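Local coordinates for chitinase (Chromobacterium violaceum, PDB 4TXG), which is a family 18 glycoside hydrolase that probably binds chitin and hydrolyses its glycosidic bonds, at residues R557-N560 and A565-L568; K340-L345 and E381-L386; P113-N118 and A784-Y789; G151-I156 and Q638-S643; T248-G253 and V298-K303. One frame throughout, in Å; residues are numbered along the deposited sequence.

Contact 1. Residues R557-N560 and A565-L568; sequences RNYN and APWL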
# COMPACT_ATOMS: atom_id res chain seq x y z
N ARG A 557 -25.35 -13.49 6.21
CA ARG A 557 -24.47 -12.34 6.39
C ARG A 557 -24.34 -11.98 7.87
O ARG A 557 -25.34 -11.90 8.59
CB ARG A 557 -24.97 -11.12 5.60
CG ARG A 557 -24.06 -9.89 5.74
CD ARG A 557 -24.59 -8.73 4.91
NE ARG A 557 -23.76 -7.54 5.05
CZ ARG A 557 -23.82 -6.70 6.08
NH1 ARG A 557 -24.65 -6.93 7.09
NH2 ARG A 557 -23.03 -5.63 6.10
N ASN A 558 -23.10 -11.78 8.29
CA ASN A 558 -22.76 -11.35 9.63
C ASN A 558 -22.03 -10.03 9.55
O ASN A 558 -21.42 -9.72 8.54
CB ASN A 558 -21.87 -12.38 10.32
CG ASN A 558 -22.63 -13.60 10.78
OD1 ASN A 558 -22.85 -13.78 11.98
ND2 ASN A 558 -23.06 -14.43 9.84
N TYR A 559 -22.09 -9.24 10.62
CA TYR A 559 -21.31 -8.01 10.65
C TYR A 559 -20.78 -7.78 12.04
O TYR A 559 -21.49 -7.98 13.03
CB TYR A 559 -22.14 -6.81 10.19
CG TYR A 559 -21.29 -5.57 9.90
CD1 TYR A 559 -20.68 -5.42 8.67
CD2 TYR A 559 -21.11 -4.58 10.86
CE1 TYR A 559 -19.90 -4.31 8.38
CE2 TYR A 559 -20.32 -3.46 10.58
CZ TYR A 559 -19.73 -3.33 9.33
OH TYR A 559 -18.95 -2.23 9.03
N ASN A 560 -19.52 -7.36 12.12
CA ASN A 560 -18.92 -7.01 13.40
C ASN A 560 -18.46 -5.55 13.34
O ASN A 560 -17.52 -5.23 12.62
CB ASN A 560 -17.77 -7.97 13.70
CG ASN A 560 -17.13 -7.72 15.05
OD1 ASN A 560 -16.66 -6.63 15.34
ND2 ASN A 560 -17.09 -8.76 15.89
N ALA A 565 -16.30 -5.28 9.76
CA ALA A 565 -16.13 -6.43 8.89
C ALA A 565 -17.42 -7.22 8.68
O ALA A 565 -18.02 -7.69 9.64
CB ALA A 565 -15.05 -7.34 9.44
N PRO A 566 -17.86 -7.35 7.42
CA PRO A 566 -18.94 -8.27 7.09
C PRO A 566 -18.38 -9.62 6.63
O PRO A 566 -17.25 -9.69 6.16
CB PRO A 566 -19.67 -7.57 5.94
CG PRO A 566 -18.57 -6.76 5.24
CD PRO A 566 -17.44 -6.54 6.26
N TRP A 567 -19.18 -10.67 6.77
CA TRP A 567 -18.83 -11.94 6.19
C TRP A 567 -20.06 -12.79 5.98
O TRP A 567 -21.16 -12.48 6.46
CB TRP A 567 -17.83 -12.71 7.06
CG TRP A 567 -18.32 -13.23 8.39
CD1 TRP A 567 -18.75 -14.50 8.68
CD2 TRP A 567 -18.35 -12.51 9.64
NE1 TRP A 567 -19.06 -14.61 10.02
CE2 TRP A 567 -18.81 -13.40 10.63
CE3 TRP A 567 -18.03 -11.20 10.01
CZ2 TRP A 567 -18.97 -13.02 11.96
CZ3 TRP A 567 -18.19 -10.82 11.33
CH2 TRP A 567 -18.66 -11.73 12.29
N LEU A 568 -19.87 -13.86 5.22
CA LEU A 568 -20.90 -14.86 5.04
C LEU A 568 -20.49 -16.10 5.81
O LEU A 568 -19.36 -16.56 5.69
CB LEU A 568 -21.08 -15.19 3.57
CG LEU A 568 -21.51 -14.03 2.68
CD1 LEU A 568 -21.54 -14.50 1.24
CD2 LEU A 568 -22.87 -13.52 3.13

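Contact 2. Residues K340-L345 and E381-L386; sequences KGYVAL and ETFQGL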
# COMPACT_ATOMS: atom_id res chain seq x y z
N LYS A 340 18.45 -1.05 1.16
CA LYS A 340 19.30 -0.12 0.40
C LYS A 340 18.93 -0.12 -1.09
O LYS A 340 18.94 0.93 -1.74
CB LYS A 340 20.78 -0.47 0.55
CG LYS A 340 21.28 -0.36 1.97
CD LYS A 340 21.26 1.08 2.43
CE LYS A 340 22.63 1.71 2.26
NZ LYS A 340 23.71 1.15 3.15
N GLY A 341 18.62 -1.30 -1.62
CA GLY A 341 18.27 -1.41 -3.02
C GLY A 341 16.98 -0.68 -3.33
O GLY A 341 16.83 -0.05 -4.39
N TYR A 342 16.03 -0.75 -2.41
CA TYR A 342 14.72 -0.14 -2.62
C TYR A 342 14.80 1.37 -2.50
O TYR A 342 14.18 2.11 -3.27
CB TYR A 342 13.74 -0.72 -1.61
CG TYR A 342 12.29 -0.36 -1.79
CD1 TYR A 342 11.61 -0.70 -2.96
CD2 TYR A 342 11.58 0.25 -0.77
CE1 TYR A 342 10.25 -0.41 -3.10
CE2 TYR A 342 10.24 0.54 -0.90
CZ TYR A 342 9.59 0.21 -2.06
OH TYR A 342 8.25 0.50 -2.16
N VAL A 343 15.57 1.83 -1.52
CA VAL A 343 15.79 3.27 -1.38
C VAL A 343 16.50 3.82 -2.62
O VAL A 343 16.12 4.87 -3.14
CB VAL A 343 16.60 3.58 -0.11
CG1 VAL A 343 17.10 5.01 -0.12
CG2 VAL A 343 15.73 3.32 1.12
N ALA A 344 17.50 3.09 -3.12
CA ALA A 344 18.18 3.52 -4.34
C ALA A 344 17.23 3.56 -5.55
O ALA A 344 17.30 4.47 -6.37
CB ALA A 344 19.37 2.61 -4.63
N LEU A 345 16.37 2.55 -5.66
CA LEU A 345 15.38 2.52 -6.73
C LEU A 345 14.48 3.77 -6.68
O LEU A 345 14.30 4.46 -7.68
CB LEU A 345 14.53 1.25 -6.63
CG LEU A 345 13.32 1.22 -7.57
CD1 LEU A 345 13.79 1.24 -9.02
CD2 LEU A 345 12.43 0.01 -7.30
N GLU A 381 13.14 -1.60 8.02
CA GLU A 381 13.81 -0.52 8.75
C GLU A 381 12.80 0.55 9.16
O GLU A 381 11.88 0.23 9.91
CB GLU A 381 14.97 0.03 7.90
CG GLU A 381 15.99 -1.10 7.62
CD GLU A 381 17.31 -0.65 7.01
OE1 GLU A 381 17.51 0.57 6.84
OE2 GLU A 381 18.15 -1.54 6.70
N THR A 382 12.94 1.78 8.68
CA THR A 382 11.94 2.82 8.95
C THR A 382 11.25 3.32 7.68
O THR A 382 10.70 4.42 7.65
CB THR A 382 12.57 4.05 9.66
OG1 THR A 382 13.56 4.66 8.81
CG2 THR A 382 13.24 3.63 10.97
N PHE A 383 11.26 2.49 6.64
CA PHE A 383 10.71 2.87 5.33
C PHE A 383 11.23 4.25 4.90
O PHE A 383 10.46 5.15 4.57
CB PHE A 383 9.18 2.86 5.36
CG PHE A 383 8.57 2.40 4.06
CD1 PHE A 383 9.00 2.95 2.85
CD2 PHE A 383 7.63 1.39 4.03
CE1 PHE A 383 8.46 2.53 1.65
CE2 PHE A 383 7.10 0.96 2.82
CZ PHE A 383 7.52 1.53 1.64
N GLN A 384 12.56 4.38 4.91
CA GLN A 384 13.22 5.62 4.54
C GLN A 384 12.79 6.12 3.15
O GLN A 384 12.79 7.33 2.89
CB GLN A 384 14.74 5.43 4.58
CG GLN A 384 15.31 5.18 5.99
CD GLN A 384 15.44 3.71 6.32
OE1 GLN A 384 14.50 2.93 6.13
NE2 GLN A 384 16.62 3.31 6.82
N GLY A 385 12.39 5.20 2.28
CA GLY A 385 11.98 5.53 0.93
C GLY A 385 10.69 6.34 0.79
O GLY A 385 10.40 6.84 -0.29
N LEU A 386 9.92 6.47 1.87
CA LEU A 386 8.66 7.21 1.81
C LEU A 386 8.82 8.65 1.30
O LEU A 386 7.91 9.18 0.65
CB LEU A 386 7.98 7.24 3.18
CG LEU A 386 7.44 5.89 3.68
CD1 LEU A 386 6.87 6.05 5.08
CD2 LEU A 386 6.38 5.36 2.74

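Contact 3. Residues P113-N118 and A784-Y789; sequences PPPTGN and APYLPY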
# COMPACT_ATOMS: atom_id res chain seq x y z
N PRO A 113 16.41 32.49 1.20
CA PRO A 113 15.44 32.91 0.18
C PRO A 113 14.17 32.07 0.23
O PRO A 113 14.25 30.84 0.23
CB PRO A 113 16.19 32.68 -1.13
CG PRO A 113 17.64 32.75 -0.76
CD PRO A 113 17.72 32.16 0.62
N PRO A 114 12.99 32.72 0.26
CA PRO A 114 11.71 32.02 0.34
C PRO A 114 11.42 31.20 -0.91
O PRO A 114 11.98 31.49 -1.97
CB PRO A 114 10.68 33.16 0.48
CG PRO A 114 11.47 34.37 0.84
CD PRO A 114 12.82 34.19 0.24
N PRO A 115 10.55 30.18 -0.79
CA PRO A 115 10.19 29.39 -1.97
C PRO A 115 9.39 30.23 -2.95
O PRO A 115 8.59 31.07 -2.53
CB PRO A 115 9.33 28.26 -1.38
CG PRO A 115 8.77 28.84 -0.12
CD PRO A 115 9.82 29.76 0.42
N THR A 116 9.62 30.03 -4.25
CA THR A 116 8.84 30.73 -5.26
C THR A 116 8.38 29.76 -6.33
O THR A 116 8.87 28.63 -6.41
CB THR A 116 9.62 31.88 -5.93
OG1 THR A 116 10.72 31.34 -6.69
CG2 THR A 116 10.14 32.87 -4.89
N GLY A 117 7.46 30.21 -7.17
CA GLY A 117 6.98 29.42 -8.28
C GLY A 117 6.50 28.04 -7.88
O GLY A 117 5.73 27.88 -6.93
N ASN A 118 6.98 27.02 -8.59
CA ASN A 118 6.53 25.65 -8.36
C ASN A 118 6.83 25.12 -6.97
O ASN A 118 6.15 24.22 -6.47
CB ASN A 118 7.14 24.74 -9.42
CG ASN A 118 6.42 24.80 -10.74
OD1 ASN A 118 5.21 24.55 -10.81
ND2 ASN A 118 7.14 25.15 -11.80
N ALA A 784 12.70 21.79 7.63
CA ALA A 784 12.26 23.17 7.53
C ALA A 784 13.35 24.02 6.86
O ALA A 784 13.95 24.89 7.50
CB ALA A 784 11.91 23.72 8.92
N PRO A 785 13.59 23.78 5.56
CA PRO A 785 14.73 24.36 4.85
C PRO A 785 14.62 25.87 4.59
O PRO A 785 15.64 26.48 4.25
CB PRO A 785 14.74 23.59 3.54
CG PRO A 785 13.32 23.23 3.31
CD PRO A 785 12.78 22.92 4.67
N TYR A 786 13.44 26.45 4.75
CA TYR A 786 13.28 27.87 4.46
C TYR A 786 13.24 28.77 5.71
O TYR A 786 13.20 29.99 5.58
CB TYR A 786 12.01 28.11 3.65
CG TYR A 786 11.95 27.35 2.34
CD1 TYR A 786 12.75 27.72 1.27
CD2 TYR A 786 11.07 26.28 2.18
CE1 TYR A 786 12.68 27.03 0.06
CE2 TYR A 786 10.99 25.59 0.99
CZ TYR A 786 11.80 25.97 -0.07
OH TYR A 786 11.73 25.28 -1.27
N LEU A 787 13.25 28.18 6.90
CA LEU A 787 13.34 28.99 8.11
C LEU A 787 14.73 29.59 8.23
O LEU A 787 15.71 28.96 7.82
CB LEU A 787 13.02 28.16 9.36
CG LEU A 787 11.58 27.67 9.55
CD1 LEU A 787 11.49 26.87 10.84
CD2 LEU A 787 10.60 28.84 9.55
N PRO A 788 14.83 30.81 8.78
CA PRO A 788 16.15 31.35 9.12
C PRO A 788 16.83 30.40 10.10
O PRO A 788 16.13 29.80 10.93
CB PRO A 788 15.83 32.71 9.76
CG PRO A 788 14.42 32.58 10.24
CD PRO A 788 13.74 31.69 9.23
N TYR A 789 18.14 30.23 10.01
CA TYR A 789 18.76 29.17 10.80
C TYR A 789 19.98 29.61 11.58
O TYR A 789 20.63 30.60 11.26
CB TYR A 789 19.13 27.98 9.89
CG TYR A 789 20.24 28.23 8.88
CD1 TYR A 789 19.95 28.69 7.60
CD2 TYR A 789 21.56 27.94 9.19
CE1 TYR A 789 20.95 28.89 6.67
CE2 TYR A 789 22.57 28.13 8.26
CZ TYR A 789 22.26 28.61 7.01
OH TYR A 789 23.28 28.80 6.09

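Contact 4. Residues G151-I156 and Q638-S643; sequences GSRRRI and QPPKVS. With CS (cesium ion), chain I.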
# COMPACT_ATOMS: atom_id res chain seq x y z
N GLY A 151 -14.24 16.72 -8.44
CA GLY A 151 -14.65 17.44 -7.24
C GLY A 151 -14.53 16.66 -5.95
O GLY A 151 -15.19 16.99 -4.96
N SER A 152 -13.69 15.63 -5.93
CA SER A 152 -13.55 14.80 -4.75
C SER A 152 -12.59 15.40 -3.72
O SER A 152 -11.58 16.00 -4.07
CB SER A 152 -13.08 13.40 -5.12
OG SER A 152 -13.06 12.57 -3.96
N ARG A 153 -12.94 15.25 -2.45
CA ARG A 153 -12.09 15.62 -1.31
C ARG A 153 -10.99 14.59 -1.05
O ARG A 153 -9.98 14.89 -0.41
CB ARG A 153 -12.97 15.78 -0.07
CG ARG A 153 -12.26 16.07 1.26
CD ARG A 153 -13.28 16.40 2.36
NE ARG A 153 -14.27 15.34 2.58
CZ ARG A 153 -15.50 15.33 2.07
NH1 ARG A 153 -15.91 16.33 1.31
NH2 ARG A 153 -16.32 14.32 2.32
N ARG A 154 -11.20 13.36 -1.52
CA ARG A 154 -10.29 12.25 -1.26
C ARG A 154 -9.87 11.57 -2.54
O ARG A 154 -10.65 11.51 -3.49
CB ARG A 154 -10.96 11.19 -0.36
CG ARG A 154 -11.54 11.73 0.93
CD ARG A 154 -10.46 12.09 1.95
NE ARG A 154 -11.06 12.85 3.04
CZ ARG A 154 -10.44 13.81 3.72
NH1 ARG A 154 -9.16 14.09 3.46
NH2 ARG A 154 -11.11 14.47 4.65
N ARG A 155 -8.67 11.01 -2.57
CA ARG A 155 -8.31 10.16 -3.69
C ARG A 155 -9.23 8.94 -3.69
O ARG A 155 -9.60 8.43 -2.63
CB ARG A 155 -6.86 9.72 -3.63
CG ARG A 155 -5.87 10.87 -3.67
CD ARG A 155 -4.46 10.38 -3.92
NE ARG A 155 -3.50 11.47 -3.76
CZ ARG A 155 -2.97 11.81 -2.60
NH1 ARG A 155 -3.30 11.13 -1.51
NH2 ARG A 155 -2.11 12.83 -2.53
N ILE A 156 -9.60 8.50 -4.88
CA ILE A 156 -10.37 7.29 -5.09
C ILE A 156 -9.64 6.56 -6.20
O ILE A 156 -9.75 6.92 -7.38
CB ILE A 156 -11.84 7.59 -5.46
CG1 ILE A 156 -12.52 8.38 -4.35
CG2 ILE A 156 -12.60 6.28 -5.74
CD1 ILE A 156 -13.92 8.88 -4.71
N GLN A 638 -19.20 15.35 -1.45
CA GLN A 638 -20.17 16.18 -0.74
C GLN A 638 -19.61 16.49 0.65
O GLN A 638 -18.68 15.83 1.09
CB GLN A 638 -21.52 15.46 -0.65
CG GLN A 638 -22.18 15.20 -2.00
CD GLN A 638 -22.53 16.49 -2.76
OE1 GLN A 638 -22.73 17.54 -2.16
NE2 GLN A 638 -22.60 16.39 -4.08
N PRO A 639 -20.15 17.51 1.34
CA PRO A 639 -19.60 17.84 2.66
C PRO A 639 -19.57 16.64 3.61
O PRO A 639 -20.47 15.79 3.54
CB PRO A 639 -20.55 18.92 3.17
CG PRO A 639 -21.00 19.61 1.91
CD PRO A 639 -21.14 18.51 0.89
N PRO A 640 -18.56 16.57 4.48
CA PRO A 640 -18.42 15.49 5.46
C PRO A 640 -19.65 15.39 6.36
O PRO A 640 -20.19 16.43 6.72
CB PRO A 640 -17.19 15.90 6.28
CG PRO A 640 -16.47 16.90 5.46
CD PRO A 640 -17.50 17.59 4.62
N LYS A 641 -20.07 14.18 6.69
CA LYS A 641 -21.18 13.97 7.63
C LYS A 641 -20.88 14.53 9.01
O LYS A 641 -21.76 15.06 9.69
CB LYS A 641 -21.49 12.48 7.76
CG LYS A 641 -22.15 11.87 6.54
CD LYS A 641 -22.24 10.36 6.66
CE LYS A 641 -22.46 9.71 5.30
NZ LYS A 641 -23.78 10.08 4.76
N VAL A 642 -19.63 14.38 9.43
CA VAL A 642 -19.18 14.84 10.73
C VAL A 642 -18.26 16.04 10.53
O VAL A 642 -17.38 16.00 9.68
CB VAL A 642 -18.44 13.74 11.49
CG1 VAL A 642 -17.89 14.26 12.80
CG2 VAL A 642 -19.38 12.56 11.72
N SER A 643 -18.47 17.09 11.31
CA SER A 643 -17.65 18.29 11.18
C SER A 643 -16.48 18.26 12.16
O SER A 643 -16.03 17.19 12.58
CB SER A 643 -18.49 19.55 11.39
OG SER A 643 -19.18 19.50 12.62
CS CS I . -22.01 18.22 10.49
O HOH W 1 -22.93 17.74 7.19

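Contact 5. Residues T248-G253 and V298-K303; sequences TLISVG and VAFLRK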
# COMPACT_ATOMS: atom_id res chain seq x y z
N THR A 248 -3.82 8.39 -14.75
CA THR A 248 -3.50 6.97 -14.90
C THR A 248 -2.05 6.70 -14.53
O THR A 248 -1.15 7.49 -14.84
CB THR A 248 -3.78 6.46 -16.33
OG1 THR A 248 -3.06 7.24 -17.29
CG2 THR A 248 -5.27 6.53 -16.63
N LEU A 249 -1.83 5.59 -13.83
CA LEU A 249 -0.49 5.19 -13.44
C LEU A 249 -0.26 3.74 -13.84
O LEU A 249 -1.19 2.92 -13.81
CB LEU A 249 -0.27 5.36 -11.93
CG LEU A 249 -0.28 6.82 -11.43
CD1 LEU A 249 -1.68 7.22 -10.99
CD2 LEU A 249 0.72 7.02 -10.31
N ILE A 250 0.97 3.42 -14.23
CA ILE A 250 1.31 2.04 -14.55
C ILE A 250 1.85 1.35 -13.30
O ILE A 250 2.83 1.80 -12.69
CB ILE A 250 2.32 1.98 -15.74
CG1 ILE A 250 2.68 0.53 -16.08
CG2 ILE A 250 3.58 2.85 -15.48
CD1 ILE A 250 1.47 -0.31 -16.54
N SER A 251 1.18 0.27 -12.87
CA SER A 251 1.65 -0.48 -11.71
C SER A 251 2.62 -1.57 -12.15
O SER A 251 2.36 -2.28 -13.12
CB SER A 251 0.50 -1.09 -10.93
OG SER A 251 -0.39 -0.09 -10.49
N VAL A 252 3.72 -1.69 -11.43
CA VAL A 252 4.78 -2.61 -11.81
C VAL A 252 5.00 -3.63 -10.69
O VAL A 252 5.24 -3.25 -9.55
CB VAL A 252 6.10 -1.87 -12.09
CG1 VAL A 252 7.15 -2.83 -12.69
CG2 VAL A 252 5.86 -0.67 -13.00
N GLY A 253 4.90 -4.91 -11.02
CA GLY A 253 5.14 -5.96 -10.04
C GLY A 253 3.90 -6.76 -9.66
O GLY A 253 3.32 -7.46 -10.50
N VAL A 298 10.52 6.48 -17.61
CA VAL A 298 10.35 7.78 -18.25
C VAL A 298 9.88 7.60 -19.70
O VAL A 298 8.93 8.24 -20.14
CB VAL A 298 11.66 8.61 -18.21
CG1 VAL A 298 11.56 9.81 -19.13
CG2 VAL A 298 11.97 9.05 -16.78
N ALA A 299 10.53 6.70 -20.43
CA ALA A 299 10.19 6.50 -21.84
C ALA A 299 8.78 5.94 -21.99
O ALA A 299 8.05 6.29 -22.93
CB ALA A 299 11.20 5.58 -22.51
N PHE A 300 8.40 5.06 -21.06
CA PHE A 300 7.08 4.43 -21.08
C PHE A 300 5.98 5.45 -20.81
O PHE A 300 4.97 5.49 -21.53
CB PHE A 300 7.04 3.31 -20.04
CG PHE A 300 5.81 2.45 -20.11
CD1 PHE A 300 4.67 2.78 -19.40
CD2 PHE A 300 5.82 1.28 -20.85
CE1 PHE A 300 3.54 1.95 -19.45
CE2 PHE A 300 4.71 0.45 -20.90
CZ PHE A 300 3.57 0.79 -20.20
N LEU A 301 6.17 6.27 -19.78
CA LEU A 301 5.20 7.33 -19.48
C LEU A 301 5.00 8.28 -20.67
O LEU A 301 3.87 8.66 -21.01
CB LEU A 301 5.67 8.15 -18.27
CG LEU A 301 5.81 7.41 -16.94
CD1 LEU A 301 5.96 8.40 -15.79
CD2 LEU A 301 4.68 6.46 -16.70
N ARG A 302 6.11 8.66 -21.31
CA ARG A 302 6.05 9.55 -22.46
C ARG A 302 5.34 8.91 -23.64
O ARG A 302 4.62 9.57 -24.38
CB ARG A 302 7.46 9.98 -22.86
CG ARG A 302 8.03 11.05 -21.95
CD ARG A 302 9.52 11.24 -22.16
NE ARG A 302 9.99 12.47 -21.54
CZ ARG A 302 11.27 12.79 -21.38
NH1 ARG A 302 12.23 11.97 -21.77
NH2 ARG A 302 11.60 13.96 -20.82
N LYS A 303 5.56 7.61 -23.83
CA LYS A 303 5.03 6.91 -25.00
C LYS A 303 3.53 6.69 -24.94
O LYS A 303 2.83 6.82 -25.95
CB LYS A 303 5.73 5.55 -25.15
CG LYS A 303 5.29 4.77 -26.38
CD LYS A 303 6.14 3.52 -26.55
CE LYS A 303 5.87 2.81 -27.86
NZ LYS A 303 6.71 1.57 -27.95

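Contact 1. Residues R557-N560 and A565-L568
Residues 557-560 and 565-568 form an antiparallel ladder in which Asn558 with Trp567 and Asn560 with Ala565 are the hydrogen-bonded pairs. The shortest of its four backbone bonds runs from Asn558 N to Trp567 O at 2.8 Å and is nearly straight (170°). Each face carries one aromatic ring. On one, the CG of Trp567 stands between its backbone N and carbonyl carbon (chi1 69°), which swings the indole across the ladder beneath Asn558. Asn558 CB sits over the six-membered ring, 3.4 Å from its centroid, in a CH-pi contact. Asn560 CB meets the rim of the same ring in its plane, 3.7 Å from Trp567 CZ3. On the other face Tyr559 and Pro566 lie side by side, with Pro566 CB at the edge of the phenol ring, 3.6 Å from Tyr559 CD1. Ala565 O lies over a face of that ring. The Arg557 chain is extended to NE, which forms a salt bridge with Asp581. Arg557 NH2 is hydrogen-bonded to Gln583 and lies 3.9 Å from Pro566 CB. Asn476 binds both Asn558 OD1 and Trp567 NE1. The hairpin edges a four-stranded sheet, with 565-570 paired to 575-578, and helix 582-594 packs on Tyr559 and Pro566.

Contact 2. Residues K340-L345 and E381-L386
The CG of Tyr342 is anti to its backbone N (chi1 -171°), which sends the phenol ring off the helix toward Phe383. The chi1 of Phe383, -144°, is well away from a staggered value and turns its ring to meet the tyrosine. The closest atoms are Tyr342 CE2 and Phe383 CE1, 3.7 Å apart. Phe383 CE1 lies at the edge of the tyrosine ring, in its plane. The two ring planes stand at 65° with centroids 5.9 Å apart, so the pair is oblique, neither a stack nor edge-to-face. Phe383 is also held from its own segment, because Leu386 CD2 lies 3.5 Å above its ring plane, offset toward the rim.

One helix position further on, Val343 uses its CG2 methyl. It touches the backbone at Gly385 N (4.0 Å) and the first carbon of the Gln384 side chain. The backbones come close at Gly385, whose CA is 5.0 Å from Val343 CA.

No hydrogen bond crosses the contact. The polar bonds shape the loop instead. Gln384 bends back, and its NE2 donates to Glu381 OE1 at 2.9 Å. Its OE1 accepts from Thr382 N at 3.2 Å, with the donor well above the carbonyl plane.

Tyr342 also touches Ala368 and Phe383 touches Val370, both on strand 365-371. Helix 338-360 links barrel strands 308-312 and 365-371. Its packing, as an outer helix, against the connection between the next two barrel strands, 365-371 and 391-395, is consistent with the TIM barrel.

Contact 3. Residues P113-N118 and A784-Y789
Pro115 and Tyr786 make the tight part of this contact, with the pyrrolidine ring laid over one face of the phenol. Pro115 CB comes within 3.6 Å of Tyr786 CZ. Pro115 CD sits 3.8 Å from the ring centroid and only 16° off the ring normal, a CH-pi contact. The CG of Tyr786 lies anti to its carbonyl carbon (chi1 -57°), and this carries the ring toward the prolines. The tyrosine occupies the third position of a type I turn from Ala784 to Leu787. The turn's own bond, Leu787 N to Ala784 O, is weak at 3.4 Å.

The looser side is that of Pro113 and Pro114. Both are exposed, and their CB atoms point away from the other segment. There the backbone does the touching: Pro113 O reaches the edge of the phenol, near its plane, 3.6 Å from Tyr786 CD1.

The contact joins the loop ahead of the catalytic barrel to a loop close to the C-terminus. Nearby, Tyr789 is hydrogen-bonded through its backbone to Val110. Pro115 also leans on Leu120. The attachment therefore rests on van der Waals and CH-pi contact, with no hydrogen bond between the segments.

Contact 4. Residues G151-I156 and Q638-S643
Arg153 and Gln638 meet where the entry to the first strand of the TIM barrel, 155-161, touches the chain that leaves helix 627-636, after the last barrel strand.

Hydrogen bonds come first. The guanidinium of Arg153 points two nitrogens at one backbone oxygen, end-on. Its NH1 donates to Gln638 O at 2.8 Å, from above the carbonyl plane. Its NH2 donates to the same Gln638 O at 3.1 Å, nearly in line with the carbonyl. The oxygen stays close to the guanidinium plane in both bonds. A bend at chi3 (57°) turns the group into this position. Within its own segment, Ser152 OG donates in the carbonyl plane to Arg154 O at 2.7 Å.

Flat groups are also covered. Pro640 lies over the Arg153 guanidinium, with CG 3.9 Å from Arg153 CZ. Arg153 CG in turn sits 3.7 Å above the plane of the Arg154 guanidinium, over its centre.

Charge is shared by a single acid. Asp593 forms salt bridges with Arg153 NH2 and Arg154 NE, and so holds both guanidinium groups on one carboxylate.

The last group is a bound ion on the exposed side. A cesium ion is held by Lys641 O at 3.3 Å. A water 3.5 Å from the cesium ion donates a hydrogen bond to Pro640 O, 3.1 Å away.

Contact 5. Residues T248-G253 and V298-K303
The helix turn that presents Phe300 and Leu301 to Ile250 is closed by the bond from Lys303 N to Ala299 O, at 3.0 Å the shortest polar bond inside either segment. No polar bond crosses between strand and helix. The contact itself is wholly apolar and buried.

Ile250 is the one strand residue that reaches the helix, and it does so with two branches. Its CG1 is anti to the backbone N (chi1 180°) and meets Phe300 CE1 at 3.8 Å. Ile250 CB is almost as near to that atom. The CG2 branch goes to the neighbouring helix residue and lies 4.0 Å from Leu301 CD2. The isoleucine and phenylalanine side chains cross at about a right angle. Leu301 comes in obliquely beside them. The backbones stay well apart, with 8.2 Å between Ile250 CA and Leu301 CA, and the side chains bridge that gap.

The strand is fixed on both edges: Ile250 forms backbone bonds with Gly308 and Asp310, and Leu249 with Ile186 and Tyr188. Ser251 and Gly253 fit the SxGG motif of family 18, and Asp307 and Asp310, the latter bonded to Ser251 OG, fit its DxxDxDxE signature. Helix 287-304 connects the parallel neighbours 247-253 and 308-312, a beta-alpha-beta unit of the TIM barrel, beside these two motifs.

In the fold
Contacts 2 and 5 are buried and belong to the barrel. Both involve apolar side chains with no hydrogen bond across, and helix 338-360, which supplies half of contact 2, also packs against the helix of contact 5. Their centres are about 21 Å apart. Contact 4 reaches the same barrel sheet as contact 5, but at the surface, where an arginine and a carbonyl do the work. Contact 3 is also at the surface, yet it relies on proline and tyrosine. It joins parts near the two ends of the modelled chain. Contact 1 is partly buried and local, a hairpin in a separate sheet, and it combines a ladder of backbone bonds with aromatic packing on both faces.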